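Local atomic coordinates of ESX-1 secretion-associated protein EspB (Mycobacterium marinum, PDB entry 7P0Z), a protein that is secreted in association with the ESX-1 (type VII) system and assembles into a heptamer, probably channel-like, thought to take part in protein transport. Residues Ala20-Ala25 with Arg171-Glu176; Glu66-Arg71 with Pro279-Lys284. All coordinates share one frame; numbering follows the deposited sequence.

Contact 1. Residues Ala20-Ala25 with Arg171-Glu176; sequences ADEVEA and RFRIFE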
loop_
_atom_site.group_PDB
_atom_site.type_symbol
_atom_site.label_atom_id
_atom_site.label_comp_id
_atom_site.label_asym_id
_atom_site.label_seq_id
_atom_site.Cartn_x
_atom_site.Cartn_y
_atom_site.Cartn_z
ATOM N N ALA A 20 43.942 7.099 11.569
ATOM C CA ALA A 20 43.630 8.500 11.326
ATOM C C ALA A 20 44.165 8.959 9.983
ATOM O O ALA A 20 43.481 9.671 9.247
ATOM C CB ALA A 20 44.189 9.373 12.440
ATOM N N ASP A 21 45.383 8.569 9.643
ATOM C CA ASP A 21 45.867 8.932 8.320
ATOM C C ASP A 21 45.088 8.231 7.223
ATOM O O ASP A 21 44.858 8.815 6.166
ATOM C CB ASP A 21 47.344 8.638 8.190
ATOM C CG ASP A 21 48.179 9.648 8.908
ATOM O OD1 ASP A 21 47.643 10.714 9.253
ATOM O OD2 ASP A 21 49.373 9.385 9.134
ATOM N N GLU A 22 44.663 6.998 7.455
ATOM C CA GLU A 22 43.925 6.277 6.436
ATOM C C GLU A 22 42.537 6.858 6.207
ATOM O O GLU A 22 42.020 6.797 5.091
ATOM C CB GLU A 22 43.820 4.806 6.813
ATOM C CG GLU A 22 43.127 3.978 5.773
ATOM C CD GLU A 22 43.035 2.517 6.114
ATOM O OE1 GLU A 22 43.574 2.104 7.154
ATOM O OE2 GLU A 22 42.384 1.781 5.353
ATOM N N VAL A 23 41.917 7.419 7.235
ATOM C CA VAL A 23 40.525 7.784 7.078
ATOM C C VAL A 23 40.380 9.094 6.321
ATOM O O VAL A 23 39.360 9.326 5.674
ATOM C CB VAL A 23 39.828 7.844 8.445
ATOM C CG1 VAL A 23 40.227 9.077 9.206
ATOM C CG2 VAL A 23 38.331 7.765 8.277
ATOM N N GLU A 24 41.377 9.966 6.375
ATOM C CA GLU A 24 41.304 11.236 5.685
ATOM C C GLU A 24 42.126 11.252 4.412
ATOM O O GLU A 24 42.338 12.318 3.844
ATOM C CB GLU A 24 41.752 12.368 6.602
ATOM C CG GLU A 24 43.248 12.472 6.724
ATOM C CD GLU A 24 43.686 13.675 7.496
ATOM O OE1 GLU A 24 42.865 14.583 7.708
ATOM O OE2 GLU A 24 44.868 13.735 7.877
ATOM N N ALA A 25 42.602 10.109 3.956
ATOM C CA ALA A 25 43.248 10.073 2.663
ATOM C C ALA A 25 42.223 10.407 1.587
ATOM O O ALA A 25 41.037 10.147 1.761
ATOM C CB ALA A 25 43.852 8.701 2.406
ATOM N N ARG A 171 38.351 2.080 5.076
ATOM C CA ARG A 171 38.843 3.072 6.007
ATOM C C ARG A 171 37.921 3.284 7.193
ATOM O O ARG A 171 38.279 4.036 8.092
ATOM C CB ARG A 171 39.063 4.394 5.290
ATOM C CG ARG A 171 37.803 4.987 4.745
ATOM C CD ARG A 171 38.073 6.295 4.077
ATOM N NE ARG A 171 38.806 6.168 2.827
ATOM C CZ ARG A 171 39.529 7.143 2.296
ATOM N NH1 ARG A 171 39.616 8.305 2.911
ATOM N NH2 ARG A 171 40.162 6.962 1.157
ATOM N N PHE A 172 36.758 2.655 7.237
ATOM C CA PHE A 172 35.880 2.803 8.382
ATOM C C PHE A 172 35.714 1.526 9.174
ATOM O O PHE A 172 34.830 1.459 10.021
ATOM C CB PHE A 172 34.509 3.297 7.957
ATOM C CG PHE A 172 34.541 4.519 7.153
ATOM C CD1 PHE A 172 35.033 5.683 7.674
ATOM C CD2 PHE A 172 34.061 4.518 5.876
ATOM C CE1 PHE A 172 35.057 6.817 6.933
ATOM C CE2 PHE A 172 34.071 5.657 5.134
ATOM C CZ PHE A 172 34.570 6.815 5.668
ATOM N N ARG A 173 36.532 0.519 8.926
ATOM C CA ARG A 173 36.420 -0.717 9.671
ATOM C C ARG A 173 36.705 -0.491 11.149
ATOM O O ARG A 173 37.321 0.491 11.551
ATOM C CB ARG A 173 37.377 -1.753 9.114
ATOM C CG ARG A 173 38.787 -1.440 9.390
ATOM C CD ARG A 173 39.678 -2.345 8.638
ATOM N NE ARG A 173 41.065 -2.002 8.870
ATOM C CZ ARG A 173 41.700 -1.035 8.236
ATOM N NH1 ARG A 173 41.064 -0.307 7.348
ATOM N NH2 ARG A 173 42.962 -0.788 8.501
ATOM N N ILE A 174 36.222 -1.423 11.963
ATOM C CA ILE A 174 36.486 -1.416 13.387
ATOM C C ILE A 174 37.972 -1.583 13.664
ATOM O O ILE A 174 38.752 -2.006 12.811
ATOM C CB ILE A 174 35.687 -2.537 14.059
ATOM C CG1 ILE A 174 36.133 -3.865 13.477
ATOM C CG2 ILE A 174 34.216 -2.336 13.872
ATOM C CD1 ILE A 174 35.549 -5.015 14.162
ATOM N N PHE A 175 38.360 -1.256 14.882
ATOM C CA PHE A 175 39.751 -1.353 15.280
ATOM C C PHE A 175 40.072 -2.758 15.748
ATOM O O PHE A 175 39.225 -3.454 16.297
ATOM C CB PHE A 175 40.051 -0.366 16.393
ATOM C CG PHE A 175 39.734 1.035 16.041
ATOM C CD1 PHE A 175 40.553 1.753 15.203
ATOM C CD2 PHE A 175 38.615 1.646 16.554
ATOM C CE1 PHE A 175 40.253 3.047 14.880
ATOM C CE2 PHE A 175 38.314 2.942 16.235
ATOM C CZ PHE A 175 39.135 3.643 15.397
ATOM N N GLU A 176 41.308 -3.172 15.527
ATOM C CA GLU A 176 41.764 -4.433 16.093
ATOM C C GLU A 176 42.022 -4.312 17.585
ATOM O O GLU A 176 41.362 -4.961 18.395
ATOM C CB GLU A 176 43.033 -4.890 15.401
ATOM C CG GLU A 176 42.886 -5.135 13.967
ATOM C CD GLU A 176 44.219 -5.336 13.302
ATOM O OE1 GLU A 176 45.210 -4.749 13.775
ATOM O OE2 GLU A 176 44.292 -6.100 12.320
#

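Contact 2. Residues Glu66-Arg71 with Pro279-Lys284; sequences ERERQR and PPAAIK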
loop_
_atom_site.group_PDB
_atom_site.type_symbol
_atom_site.label_atom_id
_atom_site.label_comp_id
_atom_site.label_asym_id
_atom_site.label_seq_id
_atom_site.Cartn_x
_atom_site.Cartn_y
_atom_site.Cartn_z
ATOM N N GLU A 66 34.355 15.357 2.751
ATOM C CA GLU A 66 35.791 15.446 2.934
ATOM C C GLU A 66 36.143 16.235 4.189
ATOM O O GLU A 66 37.032 15.843 4.958
ATOM C CB GLU A 66 36.401 16.084 1.702
ATOM C CG GLU A 66 37.866 16.087 1.664
ATOM C CD GLU A 66 38.372 16.582 0.341
ATOM O OE1 GLU A 66 37.536 16.896 -0.532
ATOM O OE2 GLU A 66 39.606 16.661 0.167
ATOM N N ARG A 67 35.448 17.343 4.424
ATOM C CA ARG A 67 35.709 18.064 5.662
ATOM C C ARG A 67 35.366 17.223 6.884
ATOM O O ARG A 67 36.090 17.241 7.890
ATOM C CB ARG A 67 34.945 19.374 5.715
ATOM C CG ARG A 67 35.126 20.052 7.053
ATOM C CD ARG A 67 34.215 21.193 7.242
ATOM N NE ARG A 67 32.988 20.779 7.880
ATOM C CZ ARG A 67 32.120 21.630 8.393
ATOM N NH1 ARG A 67 32.369 22.918 8.335
ATOM N NH2 ARG A 67 31.015 21.197 8.959
ATOM N N GLU A 68 34.259 16.497 6.832
ATOM C CA GLU A 68 33.923 15.667 7.981
ATOM C C GLU A 68 34.999 14.627 8.249
ATOM O O GLU A 68 35.288 14.302 9.403
ATOM C CB GLU A 68 32.572 14.995 7.798
ATOM C CG GLU A 68 31.414 15.949 7.890
ATOM C CD GLU A 68 31.520 16.895 9.080
ATOM O OE1 GLU A 68 31.891 18.064 8.880
ATOM O OE2 GLU A 68 31.238 16.471 10.213
ATOM N N ARG A 69 35.609 14.098 7.204
ATOM C CA ARG A 69 36.652 13.114 7.434
ATOM C C ARG A 69 37.907 13.749 8.019
ATOM O O ARG A 69 38.583 13.134 8.846
ATOM C CB ARG A 69 36.946 12.352 6.153
ATOM C CG ARG A 69 35.851 11.379 5.830
ATOM C CD ARG A 69 36.240 10.461 4.728
ATOM N NE ARG A 69 36.596 11.193 3.531
ATOM C CZ ARG A 69 35.718 11.651 2.656
ATOM N NH1 ARG A 69 34.430 11.473 2.861
ATOM N NH2 ARG A 69 36.130 12.296 1.589
ATOM N N GLN A 70 38.233 14.979 7.630
ATOM C CA GLN A 70 39.342 15.637 8.313
ATOM C C GLN A 70 39.062 15.808 9.792
ATOM O O GLN A 70 39.947 15.610 10.629
ATOM C CB GLN A 70 39.647 16.996 7.731
ATOM C CG GLN A 70 40.360 17.000 6.474
ATOM C CD GLN A 70 40.863 18.377 6.195
ATOM O OE1 GLN A 70 40.662 19.282 6.993
ATOM N NE2 GLN A 70 41.512 18.556 5.057
ATOM N N ARG A 71 37.848 16.213 10.134
ATOM C CA ARG A 71 37.547 16.400 11.542
ATOM C C ARG A 71 37.595 15.085 12.295
ATOM O O ARG A 71 38.060 15.034 13.436
ATOM C CB ARG A 71 36.198 17.072 11.709
ATOM C CG ARG A 71 36.234 18.482 11.263
ATOM C CD ARG A 71 34.913 19.114 11.375
ATOM N NE ARG A 71 34.991 20.483 10.937
ATOM C CZ ARG A 71 34.061 21.380 11.180
ATOM N NH1 ARG A 71 32.974 21.033 11.834
ATOM N NH2 ARG A 71 34.217 22.610 10.749
ATOM N N PRO A 279 26.607 15.214 5.266
ATOM C CA PRO A 279 27.212 14.142 6.030
ATOM C C PRO A 279 26.984 14.339 7.515
ATOM O O PRO A 279 26.928 15.478 8.002
ATOM C CB PRO A 279 28.700 14.247 5.665
ATOM C CG PRO A 279 28.872 15.636 5.186
ATOM C CD PRO A 279 27.600 16.014 4.542
ATOM N N PRO A 280 26.843 13.262 8.274
ATOM C CA PRO A 280 26.705 13.400 9.723
ATOM C C PRO A 280 27.935 14.055 10.315
ATOM O O PRO A 280 29.044 13.914 9.809
ATOM C CB PRO A 280 26.557 11.959 10.204
ATOM C CG PRO A 280 27.200 11.169 9.179
ATOM C CD PRO A 280 26.987 11.860 7.874
ATOM N N ALA A 281 27.721 14.812 11.373
ATOM C CA ALA A 281 28.829 15.482 12.025
ATOM C C ALA A 281 29.792 14.458 12.590
ATOM O O ALA A 281 29.379 13.446 13.150
ATOM C CB ALA A 281 28.314 16.382 13.130
ATOM N N ALA A 282 31.076 14.710 12.412
ATOM C CA ALA A 282 32.086 13.872 13.024
ATOM C C ALA A 282 32.057 14.026 14.533
ATOM O O ALA A 282 31.680 15.068 15.060
ATOM C CB ALA A 282 33.467 14.236 12.500
ATOM N N ILE A 283 32.452 12.976 15.236
ATOM C CA ILE A 283 32.596 13.093 16.673
ATOM C C ILE A 283 33.755 14.024 16.992
ATOM O O ILE A 283 34.781 14.025 16.310
ATOM C CB ILE A 283 32.776 11.712 17.317
ATOM C CG1 ILE A 283 32.532 11.823 18.808
ATOM C CG2 ILE A 283 34.134 11.136 17.028
ATOM C CD1 ILE A 283 32.759 10.587 19.516
ATOM N N LYS A 284 33.584 14.857 18.005
ATOM C CA LYS A 284 34.626 15.787 18.404
ATOM C C LYS A 284 35.309 15.297 19.667
ATOM O O LYS A 284 34.650 15.001 20.662
ATOM C CB LYS A 284 34.079 17.186 18.617
ATOM C CG LYS A 284 35.169 18.195 18.524
ATOM C CD LYS A 284 34.688 19.491 17.986
ATOM C CE LYS A 284 33.791 20.159 18.966
ATOM N NZ LYS A 284 34.444 20.283 20.282
#

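Contact 1. Residues Ala20-Ala25 with Arg171-Glu176
Val23 and Arg171 bring the backbones within 5.1 Å, CA to CA, where helix 13-23 ends against the loop that follows helix 149-166. Arg171 reaches across this helix end, taking one carbonyl oxygen from the last helical residue and another from the chain just beyond. Arg171 NH1 bonds to Ala25 O at 2.6 Å, almost straight and in the guanidinium plane, and to Val23 O at 3.0 Å, which it meets from above the carbonyl plane. A bend at chi3 (70°) turns the guanidinium along the helix end, and Glu22 O lies over one of its faces. A long, multidonor side chain suits this place, because the carbonyl of Val23, at the helix terminus, has no further helical turn to supply an amide. The contact joins the PE and PPE parts of EspB, fused here in one chain, within a bundle of long helices. Asp168 balances Arg171 through a salt bridge. Nearby, Arg173 grips the Glu22 carboxylate end-on, NH1 to OE2 at 3.2 Å and NH2 to OE1 at 3.2 Å, although the two planes are turned 44° apart; Arg173 NH1 also donates to Lys170 O. Beside the polar pairs, the branched Val23 sets CG2 3.7 Å from Phe172 CE1, and the buried ring continues onto Gln193 and Lys194 of helix 181-224.

Contact 2. Residues Glu66-Arg71 with Pro279-Lys284
Glu68 faces an extended run of chain, Pro279-Lys284, which passes alongside helix 42-81; the CA atoms of Glu68 and Ala282 are 5.7 Å apart, the nearest pair. The close-fitting part is centred on this buried glutamate. With CG anti to the carbonyl carbon (chi1 -71°), Glu68 CG lies 3.7 Å from Pro279 CG, and a bend at chi2 (-46°) turns the carboxylate toward the backbone of 280-282. Glu68 OE2 accepts the amide of Ala282 at 2.8 Å, the N-H arriving nearly along the C-O axis. Small Ala282 suits the position: Ala282 CB sits 3.6 Å from Glu68 O and 4.0 Å from Arg71 CB, so the polyproline II-like backbone, favoured by the two prolines, can come near the helix. Pro279 and Pro280 also rest on Trp196 of helix 181-224, wedging the segment between two helices. The other side is looser. Ala281 meets little beyond the carboxylate, and Arg71 lays its guanidinium over that of Arg67 while packing on Trp178 of a neighbouring subunit. There Arg67 holds Glu68 OE1 side-on, through NE (3.1 Å) and NH2, and forms a salt bridge with Glu187 of that subunit. The carboxylate is thus shared, one oxygen serving a backbone amide and the other an arginine, an environment that would probably favour its charged form; through Arg67 it probably connects the docking of the C-terminal segment to the subunit interface.

How the contacts relate
Both contacts are partly buried, lie on the same side of the chain's centre about 13 Å apart (centre to centre), and join the PE part to the PPE part of the chain. The PE side accepts in both, but the donors differ: contact 1 closes a helix end with arginine side chains of a loop, whereas in contact 2 a single backbone amide of an extended segment meets a helix carboxylate. Helix 181-224 backs both, through Phe172 and the prolines. They touch directly where Arg69 CD packs on Val23 O and Glu24 meets Gln70. The surface sides also complement each other between subunits: Arg67 of one copy packs on Ile174 of the next.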